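Local coordinates for protein CDP-4-keto-6-deoxy-D-glucose-3-dehydrase (Yersinia pseudotuberculosis, PDB 3BB8) that probably uses pyridoxal 5'-phosphate to remove the 3-hydroxyl of CDP-4-keto-6-deoxy-D-glucose, a step towards the deoxysugars of bacterial lipopolysaccharide, at residues A[324-334]-A[346-354]; A[133-141]-A[391-401]. The protein carries 1 engineered substitution. All coordinates share one frame; numbering follows the deposited sequence.

Both contacts add a short strand to a sheet of the aspartate aminotransferase fold. Contact 1 (324-334 with 346-354) is largely buried and antiparallel: a three-stranded sheet near the C-terminal end, backed by apolar side chains from helices 293-323 and 419-432, with its salt bridges on the face of E332 and T350. Contact 2 (133-141 with 391-401) is parallel and only partly buried; it joins strand 393-394, from late in the chain, to the large mixed sheet. Its polar side chains do a different job: the D138 carboxylate takes backbone N-H groups at the start of helix 399-407. R403, in that same helix, bridges to E332 of contact 1, and the contacts meet where I141 packs on E332 and T350.

Contact 1: residues A[324-334]-A[346-354]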
loop_
_atom_site.group_PDB
_atom_site.type_symbol
_atom_site.label_atom_id
_atom_site.label_comp_id
_atom_site.label_asym_id
_atom_site.label_seq_id
_atom_site.Cartn_x
_atom_site.Cartn_y
_atom_site.Cartn_z
ATOM N N LEU A 324 -21.781 -30.720 -14.225
ATOM C CA LEU A 324 -21.980 -29.837 -15.376
ATOM C C LEU A 324 -21.617 -30.471 -16.718
ATOM O O LEU A 324 -21.736 -29.839 -17.767
ATOM C CB LEU A 324 -21.160 -28.558 -15.187
ATOM C CG LEU A 324 -21.888 -27.224 -15.030
ATOM C CD1 LEU A 324 -23.147 -27.387 -14.220
ATOM C CD2 LEU A 324 -20.936 -26.224 -14.374
ATOM N N GLN A 325 -21.173 -31.719 -16.694
ATOM C CA GLN A 325 -20.805 -32.368 -17.940
ATOM C C GLN A 325 -22.046 -32.552 -18.820
ATOM O O GLN A 325 -21.943 -32.826 -20.013
ATOM C CB GLN A 325 -20.173 -33.724 -17.654
ATOM C CG GLN A 325 -19.254 -34.189 -18.762
ATOM C CD GLN A 325 -17.857 -33.635 -18.610
ATOM O OE1 GLN A 325 -17.044 -33.710 -19.528
ATOM N NE2 GLN A 325 -17.562 -33.090 -17.436
ATOM N N SER A 326 -23.220 -32.391 -18.219
ATOM C CA SER A 326 -24.479 -32.548 -18.929
ATOM C C SER A 326 -24.755 -31.411 -19.905
ATOM O O SER A 326 -25.643 -31.515 -20.754
ATOM C CB SER A 326 -25.623 -32.634 -17.929
ATOM O OG SER A 326 -25.699 -31.451 -17.159
ATOM N N CYS A 327 -23.997 -30.325 -19.784
ATOM C CA CYS A 327 -24.176 -29.179 -20.660
ATOM C C CYS A 327 -23.035 -29.043 -21.661
ATOM O O CYS A 327 -22.973 -28.074 -22.404
ATOM C CB CYS A 327 -24.273 -27.908 -19.826
ATOM S SG CYS A 327 -25.517 -27.983 -18.539
ATOM N N ALA A 328 -22.147 -30.028 -21.695
ATOM C CA ALA A 328 -20.999 -29.991 -22.591
ATOM C C ALA A 328 -21.280 -29.523 -24.022
ATOM O O ALA A 328 -20.359 -29.085 -24.718
ATOM C CB ALA A 328 -20.324 -31.347 -22.612
ATOM N N ASP A 329 -22.533 -29.609 -24.470
ATOM C CA ASP A 329 -22.877 -29.176 -25.833
ATOM C C ASP A 329 -22.982 -27.660 -25.991
ATOM O O ASP A 329 -22.836 -27.133 -27.095
ATOM C CB ASP A 329 -24.209 -29.785 -26.291
ATOM C CG ASP A 329 -24.097 -31.253 -26.656
ATOM O OD1 ASP A 329 -23.052 -31.670 -27.205
ATOM O OD2 ASP A 329 -25.075 -31.986 -26.406
ATOM N N PHE A 330 -23.244 -26.970 -24.889
ATOM C CA PHE A 330 -23.397 -25.521 -24.911
ATOM C C PHE A 330 -22.234 -24.754 -24.287
ATOM O O PHE A 330 -21.953 -23.618 -24.679
ATOM C CB PHE A 330 -24.696 -25.146 -24.205
ATOM C CG PHE A 330 -25.893 -25.838 -24.771
ATOM C CD1 PHE A 330 -26.297 -25.589 -26.084
ATOM C CD2 PHE A 330 -26.594 -26.777 -24.017
ATOM C CE1 PHE A 330 -27.378 -26.265 -26.643
ATOM C CE2 PHE A 330 -27.680 -27.463 -24.565
ATOM C CZ PHE A 330 -28.072 -27.204 -25.886
ATOM N N ILE A 331 -21.563 -25.373 -23.322
ATOM C CA ILE A 331 -20.452 -24.723 -22.651
ATOM C C ILE A 331 -19.219 -25.608 -22.555
ATOM O O ILE A 331 -19.320 -26.828 -22.424
ATOM C CB ILE A 331 -20.873 -24.242 -21.236
ATOM C CG1 ILE A 331 -21.456 -25.390 -20.412
ATOM C CG2 ILE A 331 -21.946 -23.180 -21.354
ATOM C CD1 ILE A 331 -20.449 -26.225 -19.712
ATOM N N GLU A 332 -18.054 -24.980 -22.651
ATOM C CA GLU A 332 -16.786 -25.684 -22.556
ATOM C C GLU A 332 -16.333 -25.675 -21.100
ATOM O O GLU A 332 -16.189 -24.609 -20.490
ATOM C CB GLU A 332 -15.756 -25.006 -23.453
ATOM C CG GLU A 332 -15.902 -25.393 -24.913
ATOM C CD GLU A 332 -15.337 -24.356 -25.852
ATOM O OE1 GLU A 332 -14.230 -23.850 -25.584
ATOM O OE2 GLU A 332 -15.997 -24.047 -26.866
ATOM N N LEU A 333 -16.124 -26.862 -20.540
ATOM C CA LEU A 333 -15.719 -26.968 -19.144
ATOM C C LEU A 333 -14.213 -26.819 -18.953
ATOM O O LEU A 333 -13.430 -27.186 -19.825
ATOM C CB LEU A 333 -16.209 -28.296 -18.560
ATOM C CG LEU A 333 -17.733 -28.399 -18.493
ATOM C CD1 LEU A 333 -18.140 -29.800 -18.056
ATOM C CD2 LEU A 333 -18.277 -27.360 -17.535
ATOM N N PRO A 334 -13.794 -26.276 -17.796
ATOM C CA PRO A 334 -12.382 -26.056 -17.463
ATOM C C PRO A 334 -11.502 -27.301 -17.402
ATOM O O PRO A 334 -11.956 -28.391 -17.053
ATOM C CB PRO A 334 -12.455 -25.322 -16.128
ATOM C CG PRO A 334 -13.693 -25.871 -15.512
ATOM C CD PRO A 334 -14.661 -25.889 -16.668
ATOM N N GLY A 346 -11.463 -20.224 -8.925
ATOM C CA GLY A 346 -12.835 -20.135 -9.393
ATOM C C GLY A 346 -13.046 -21.179 -10.471
ATOM O O GLY A 346 -12.106 -21.886 -10.840
ATOM N N PHE A 347 -14.268 -21.268 -10.984
ATOM C CA PHE A 347 -14.618 -22.243 -12.024
ATOM C C PHE A 347 -14.895 -21.521 -13.349
ATOM O O PHE A 347 -15.986 -20.997 -13.552
ATOM C CB PHE A 347 -15.866 -23.010 -11.584
ATOM C CG PHE A 347 -16.129 -24.261 -12.372
ATOM C CD1 PHE A 347 -15.432 -25.434 -12.092
ATOM C CD2 PHE A 347 -17.091 -24.271 -13.379
ATOM C CE1 PHE A 347 -15.693 -26.608 -12.798
ATOM C CE2 PHE A 347 -17.363 -25.436 -14.094
ATOM C CZ PHE A 347 -16.665 -26.609 -13.805
ATOM N N PRO A 348 -13.911 -21.487 -14.264
ATOM C CA PRO A 348 -14.058 -20.820 -15.566
ATOM C C PRO A 348 -14.841 -21.615 -16.625
ATOM O O PRO A 348 -14.558 -22.787 -16.886
ATOM C CB PRO A 348 -12.613 -20.578 -15.987
ATOM C CG PRO A 348 -11.931 -21.826 -15.482
ATOM C CD PRO A 348 -12.534 -21.992 -14.090
ATOM N N ILE A 349 -15.803 -20.943 -17.248
ATOM C CA ILE A 349 -16.651 -21.552 -18.268
ATOM C C ILE A 349 -16.770 -20.670 -19.506
ATOM O O ILE A 349 -17.045 -19.474 -19.399
ATOM C CB ILE A 349 -18.077 -21.781 -17.720
ATOM C CG1 ILE A 349 -18.024 -22.735 -16.526
ATOM C CG2 ILE A 349 -18.983 -22.330 -18.824
ATOM C CD1 ILE A 349 -19.309 -22.785 -15.741
ATOM N N THR A 350 -16.564 -21.266 -20.676
ATOM C CA THR A 350 -16.708 -20.547 -21.937
ATOM C C THR A 350 -17.969 -20.979 -22.677
ATOM O O THR A 350 -18.095 -22.132 -23.090
ATOM C CB THR A 350 -15.488 -20.763 -22.851
ATOM O OG1 THR A 350 -14.322 -20.197 -22.239
ATOM C CG2 THR A 350 -15.715 -20.107 -24.204
ATOM N N LEU A 351 -18.902 -20.046 -22.840
ATOM C CA LEU A 351 -20.156 -20.328 -23.529
ATOM C C LEU A 351 -19.962 -20.349 -25.041
ATOM O O LEU A 351 -19.421 -19.407 -25.620
ATOM C CB LEU A 351 -21.220 -19.297 -23.149
ATOM C CG LEU A 351 -22.461 -19.242 -24.042
ATOM C CD1 LEU A 351 -23.396 -20.402 -23.735
ATOM C CD2 LEU A 351 -23.180 -17.912 -23.882
ATOM N N LYS A 352 -20.408 -21.428 -25.675
ATOM C CA LYS A 352 -20.213 -21.610 -27.109
ATOM C C LYS A 352 -20.974 -20.555 -27.906
ATOM O O LYS A 352 -22.123 -20.238 -27.598
ATOM C CB LYS A 352 -20.654 -23.011 -27.536
ATOM C CG LYS A 352 -19.660 -24.106 -27.190
ATOM C CD LYS A 352 -20.154 -25.468 -27.655
ATOM C CE LYS A 352 -19.266 -26.585 -27.133
ATOM N NZ LYS A 352 -17.845 -26.401 -27.541
ATOM N N GLU A 353 -20.325 -20.015 -28.933
ATOM C CA GLU A 353 -20.920 -18.962 -29.747
ATOM C C GLU A 353 -22.191 -19.449 -30.435
ATOM O O GLU A 353 -23.179 -18.720 -30.523
ATOM C CB GLU A 353 -19.919 -18.458 -30.787
ATOM C CG GLU A 353 -18.764 -17.661 -30.204
ATOM C CD GLU A 353 -17.608 -18.540 -29.769
ATOM O OE1 GLU A 353 -17.840 -19.739 -29.500
ATOM O OE2 GLU A 353 -16.469 -18.035 -29.694
ATOM N N ASP A 354 -22.157 -20.685 -30.922
ATOM C CA ASP A 354 -23.259 -21.230 -31.705
ATOM C C ASP A 354 -24.360 -21.778 -30.803
ATOM O O ASP A 354 -25.215 -22.546 -31.245
ATOM C CB ASP A 354 -22.758 -22.327 -32.646
ATOM C CG ASP A 354 -22.279 -23.559 -31.903
ATOM O OD1 ASP A 354 -22.799 -23.828 -30.800
ATOM O OD2 ASP A 354 -21.385 -24.259 -32.422
#
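K352, just past the end of strand 347-351, forms a salt bridge with E332, NZ of K352 lying 3.1 Å from OE2 of E332. The lysine is extended until a bend at its last torsion (chi4 -57°) turns the ammonium towards the glutamate, so that NZ meets OE2 on its anti side, somewhat out of the carboxylate plane. R403 of helix 399-407 grips the same oxygen and also bridges to E353. Between E332 and T350 the backbones pair antiparallel: E332 N gives T350 O a nearly straight bond of 2.9 Å (178°), while the return bond from T350 N to E332 O is weak at 3.4 Å. Two residues on, past the non-hydrogen-bonded pair of I331 and L351, K352 N reaches F330 O at 2.9 Å. On the face shared with E332, the T350 hydroxyl is bonded to Y144 and T408.

The opposite face is aliphatic: I331 CB rests on I349 CG2 at 3.6 Å, and I331 CG2 meets L351 CD1 at 3.9 Å. A proline-aromatic cluster sits at the P334/F347 end, where P334 CG makes a CH-pi contact over one face of the F347 ring, 3.6 Å from the centroid. L333 CD2 comes to the edge of that ring, L324 CD2 touches it obliquely, and F317 and L320 of helix 293-323 join in. Strand 408-411 completes the three-stranded sheet. Two cations on one carboxylate oxygen would probably keep E332 ionised.

Contact 2: residues A[133-141]-A[391-401]; sequences IPVFVDVDI and KYRVVGELTNT
The F136 ring points its edge at the face of Y392 in an offset edge-to-face pair, centroids 5.8 Å apart and planes at 79°. F136 CE1 lies 3.7 Å from Y392 CB, which sits near the plane of the phenylalanine ring. Y392 has CG between its backbone N and carbonyl carbon (chi1 64°), which brings the tyrosine ring beside F136. The guanidinium of R393 is covered on one face by V135 CG1, 3.8 Å from NH2; the two side chains run side by side, and R393 NE continues to a salt bridge with E112.

Parallel pairing of 133-136 with 393-394 sets these groups side by side, Y392 just ahead of its strand. R393 N bonds to P134 O at 3.0 Å and F136 N to R393 O at 2.8 Å, followed by V395 N to F136 O. Strand 393-394 thereby extends the large mixed sheet of the aspartate aminotransferase fold alongside strand 133-140, which also pairs in parallel with strand 112-115. V135, V137 and V395 pack against A154 of helix 151-154, whereas P134 is met by helix 121-129.

Beyond the strands the 391-401 segment turns into helix 399-407, with L398 at its N-cap position. D138, its CG anti to the backbone N (chi1 -158°), reaches the first turn. OD1 takes T401 N on its syn lone pair at 2.9 Å and T401 OG1 nearly along the C-O bond at 2.7 Å. OD2 takes N400 N at 3.0 Å from the syn side, a little out of the carboxylate plane, so three bonds fix the rotation of the buried carboxylate, whose charge the helix start probably favours.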
loop_
_atom_site.group_PDB
_atom_site.type_symbol
_atom_site.label_atom_id
_atom_site.label_comp_id
_atom_site.label_asym_id
_atom_site.label_seq_id
_atom_site.Cartn_x
_atom_site.Cartn_y
_atom_site.Cartn_z
ATOM N N ILE A 133 8.170 -2.089 -21.462
ATOM C CA ILE A 133 7.186 -2.342 -22.497
ATOM C C ILE A 133 6.642 -3.758 -22.430
ATOM O O ILE A 133 7.393 -4.731 -22.526
ATOM C CB ILE A 133 7.811 -2.090 -23.888
ATOM C CG1 ILE A 133 8.351 -0.661 -23.943
ATOM C CG2 ILE A 133 6.782 -2.300 -24.979
ATOM C CD1 ILE A 133 9.345 -0.426 -25.043
ATOM N N PRO A 134 5.323 -3.889 -22.235
ATOM C CA PRO A 134 4.681 -5.203 -22.159
ATOM C C PRO A 134 4.596 -5.816 -23.560
ATOM O O PRO A 134 4.307 -5.119 -24.534
ATOM C CB PRO A 134 3.292 -4.884 -21.603
ATOM C CG PRO A 134 3.485 -3.576 -20.897
ATOM C CD PRO A 134 4.384 -2.831 -21.839
ATOM N N VAL A 135 4.872 -7.109 -23.650
ATOM C CA VAL A 135 4.798 -7.843 -24.912
ATOM C C VAL A 135 3.835 -9.010 -24.684
ATOM O O VAL A 135 4.119 -9.901 -23.884
ATOM C CB VAL A 135 6.183 -8.382 -25.322
ATOM C CG1 VAL A 135 6.072 -9.174 -26.617
ATOM C CG2 VAL A 135 7.149 -7.221 -25.504
ATOM N N PHE A 136 2.697 -9.000 -25.373
ATOM C CA PHE A 136 1.690 -10.049 -25.199
ATOM C C PHE A 136 1.657 -11.182 -26.230
ATOM O O PHE A 136 1.981 -10.987 -27.401
ATOM C CB PHE A 136 0.278 -9.444 -25.173
ATOM C CG PHE A 136 0.115 -8.274 -24.241
ATOM C CD1 PHE A 136 0.378 -6.979 -24.680
ATOM C CD2 PHE A 136 -0.347 -8.464 -22.936
ATOM C CE1 PHE A 136 0.181 -5.881 -23.838
ATOM C CE2 PHE A 136 -0.548 -7.382 -22.085
ATOM C CZ PHE A 136 -0.285 -6.084 -22.537
ATOM N N VAL A 137 1.246 -12.363 -25.765
ATOM C CA VAL A 137 1.050 -13.544 -26.610
ATOM C C VAL A 137 -0.274 -14.152 -26.145
ATOM O O VAL A 137 -0.643 -14.035 -24.975
ATOM C CB VAL A 137 2.174 -14.598 -26.475
ATOM C CG1 VAL A 137 3.464 -14.041 -27.026
ATOM C CG2 VAL A 137 2.326 -15.033 -25.029
ATOM N N ASP A 138 -0.988 -14.801 -27.056
ATOM C CA ASP A 138 -2.289 -15.381 -26.743
ATOM C C ASP A 138 -2.290 -16.489 -25.692
ATOM O O ASP A 138 -1.262 -17.096 -25.399
ATOM C CB ASP A 138 -2.938 -15.884 -28.037
ATOM C CG ASP A 138 -4.447 -16.011 -27.927
ATOM O OD1 ASP A 138 -5.086 -15.113 -27.339
ATOM O OD2 ASP A 138 -4.995 -17.002 -28.447
ATOM N N VAL A 139 -3.462 -16.730 -25.114
ATOM C CA VAL A 139 -3.626 -17.776 -24.111
ATOM C C VAL A 139 -4.348 -18.968 -24.740
ATOM O O VAL A 139 -4.676 -18.958 -25.932
ATOM C CB VAL A 139 -4.465 -17.287 -22.915
ATOM C CG1 VAL A 139 -3.753 -16.144 -22.206
ATOM C CG2 VAL A 139 -5.837 -16.849 -23.396
ATOM N N ASP A 140 -4.593 -19.995 -23.933
ATOM C CA ASP A 140 -5.277 -21.194 -24.403
ATOM C C ASP A 140 -6.552 -21.451 -23.608
ATOM O O ASP A 140 -6.596 -21.230 -22.397
ATOM C CB ASP A 140 -4.350 -22.407 -24.316
ATOM C CG ASP A 140 -5.094 -23.720 -24.456
ATOM O OD1 ASP A 140 -5.604 -24.228 -23.436
ATOM O OD2 ASP A 140 -5.170 -24.245 -25.588
ATOM N N ILE A 141 -7.589 -21.917 -24.296
ATOM C CA ILE A 141 -8.735 -22.529 -23.634
ATOM C C ILE A 141 -8.681 -24.050 -23.733
ATOM O O ILE A 141 -8.233 -24.601 -24.739
ATOM C CB ILE A 141 -10.064 -22.033 -24.233
ATOM C CG1 ILE A 141 -10.102 -20.503 -24.255
ATOM C CG2 ILE A 141 -11.242 -22.588 -23.448
ATOM C CD1 ILE A 141 -11.107 -19.931 -25.230
ATOM N N LYS A 391 2.312 2.005 -24.458
ATOM C CA LYS A 391 3.196 1.442 -25.459
ATOM C C LYS A 391 3.370 -0.043 -25.188
ATOM O O LYS A 391 3.841 -0.436 -24.120
ATOM C CB LYS A 391 4.569 2.127 -25.447
ATOM C CG LYS A 391 5.570 1.431 -26.367
ATOM C CD LYS A 391 6.814 2.266 -26.680
ATOM C CE LYS A 391 7.688 1.544 -27.718
ATOM N NZ LYS A 391 8.881 2.327 -28.157
ATOM N N TYR A 392 2.987 -0.866 -26.157
ATOM C CA TYR A 392 3.111 -2.310 -26.012
ATOM C C TYR A 392 3.282 -3.006 -27.352
ATOM O O TYR A 392 3.144 -2.393 -28.405
ATOM C CB TYR A 392 1.874 -2.884 -25.321
ATOM C CG TYR A 392 0.594 -2.708 -26.103
ATOM C CD1 TYR A 392 -0.215 -1.587 -25.916
ATOM C CD2 TYR A 392 0.176 -3.676 -27.016
ATOM C CE1 TYR A 392 -1.414 -1.438 -26.613
ATOM C CE2 TYR A 392 -1.019 -3.536 -27.719
ATOM C CZ TYR A 392 -1.806 -2.420 -27.512
ATOM O OH TYR A 392 -2.991 -2.287 -28.202
ATOM N N ARG A 393 3.589 -4.295 -27.300
ATOM C CA ARG A 393 3.738 -5.091 -28.506
ATOM C C ARG A 393 2.971 -6.386 -28.324
ATOM O O ARG A 393 2.855 -6.900 -27.211
ATOM C CB ARG A 393 5.203 -5.433 -28.791
ATOM C CG ARG A 393 6.075 -4.258 -29.168
ATOM C CD ARG A 393 7.318 -4.720 -29.943
ATOM N NE ARG A 393 8.098 -5.746 -29.247
ATOM C CZ ARG A 393 8.078 -7.043 -29.545
ATOM N NH1 ARG A 393 7.311 -7.496 -30.533
ATOM N NH2 ARG A 393 8.844 -7.888 -28.865
ATOM N N VAL A 394 2.442 -6.902 -29.428
ATOM C CA VAL A 394 1.713 -8.159 -29.409
ATOM C C VAL A 394 2.214 -9.030 -30.561
ATOM O O VAL A 394 2.146 -8.646 -31.729
ATOM C CB VAL A 394 0.190 -7.930 -29.522
ATOM C CG1 VAL A 394 -0.106 -6.952 -30.623
ATOM C CG2 VAL A 394 -0.519 -9.250 -29.784
ATOM N N VAL A 395 2.753 -10.193 -30.211
ATOM C CA VAL A 395 3.274 -11.129 -31.194
ATOM C C VAL A 395 2.212 -12.164 -31.533
ATOM O O VAL A 395 1.772 -12.916 -30.669
ATOM C CB VAL A 395 4.517 -11.852 -30.659
ATOM C CG1 VAL A 395 5.000 -12.871 -31.674
ATOM C CG2 VAL A 395 5.615 -10.836 -30.354
ATOM N N GLY A 396 1.811 -12.203 -32.799
ATOM C CA GLY A 396 0.788 -13.144 -33.219
ATOM C C GLY A 396 -0.573 -12.520 -32.997
ATOM O O GLY A 396 -0.689 -11.296 -32.960
ATOM N N GLU A 397 -1.605 -13.342 -32.851
ATOM C CA GLU A 397 -2.945 -12.817 -32.618
ATOM C C GLU A 397 -3.430 -13.121 -31.205
ATOM O O GLU A 397 -2.879 -13.985 -30.521
ATOM C CB GLU A 397 -3.940 -13.392 -33.636
ATOM C CG GLU A 397 -3.523 -14.707 -34.273
ATOM C CD GLU A 397 -2.419 -14.522 -35.305
ATOM O OE1 GLU A 397 -2.598 -13.688 -36.222
ATOM O OE2 GLU A 397 -1.377 -15.209 -35.201
ATOM N N LEU A 398 -4.455 -12.397 -30.772
ATOM C CA LEU A 398 -5.029 -12.598 -29.446
ATOM C C LEU A 398 -6.443 -13.178 -29.590
ATOM O O LEU A 398 -7.369 -12.783 -28.875
ATOM C CB LEU A 398 -5.066 -11.268 -28.676
ATOM C CG LEU A 398 -3.710 -10.590 -28.418
ATOM C CD1 LEU A 398 -3.922 -9.269 -27.707
ATOM C CD2 LEU A 398 -2.818 -11.501 -27.588
ATOM N N THR A 399 -6.586 -14.122 -30.520
ATOM C CA THR A 399 -7.865 -14.781 -30.804
ATOM C C THR A 399 -8.549 -15.367 -29.570
ATOM O O THR A 399 -9.705 -15.052 -29.286
ATOM C CB THR A 399 -7.674 -15.906 -31.852
ATOM O OG1 THR A 399 -7.210 -15.331 -33.082
ATOM C CG2 THR A 399 -8.983 -16.653 -32.102
ATOM N N ASN A 400 -7.839 -16.215 -28.833
ATOM C CA ASN A 400 -8.414 -16.822 -27.638
ATOM C C ASN A 400 -8.709 -15.797 -26.555
ATOM O O ASN A 400 -9.695 -15.930 -25.821
ATOM C CB ASN A 400 -7.488 -17.914 -27.105
ATOM C CG ASN A 400 -7.533 -19.172 -27.959
ATOM O OD1 ASN A 400 -6.769 -20.116 -27.752
ATOM N ND2 ASN A 400 -8.443 -19.189 -28.921
ATOM N N THR A 401 -7.861 -14.771 -26.470
ATOM C CA THR A 401 -8.031 -13.709 -25.484
ATOM C C THR A 401 -9.332 -12.983 -25.767
ATOM O O THR A 401 -10.113 -12.721 -24.858
ATOM C CB THR A 401 -6.881 -12.673 -25.552
ATOM O OG1 THR A 401 -5.631 -13.331 -25.318
ATOM C CG2 THR A 401 -7.080 -11.586 -24.514
#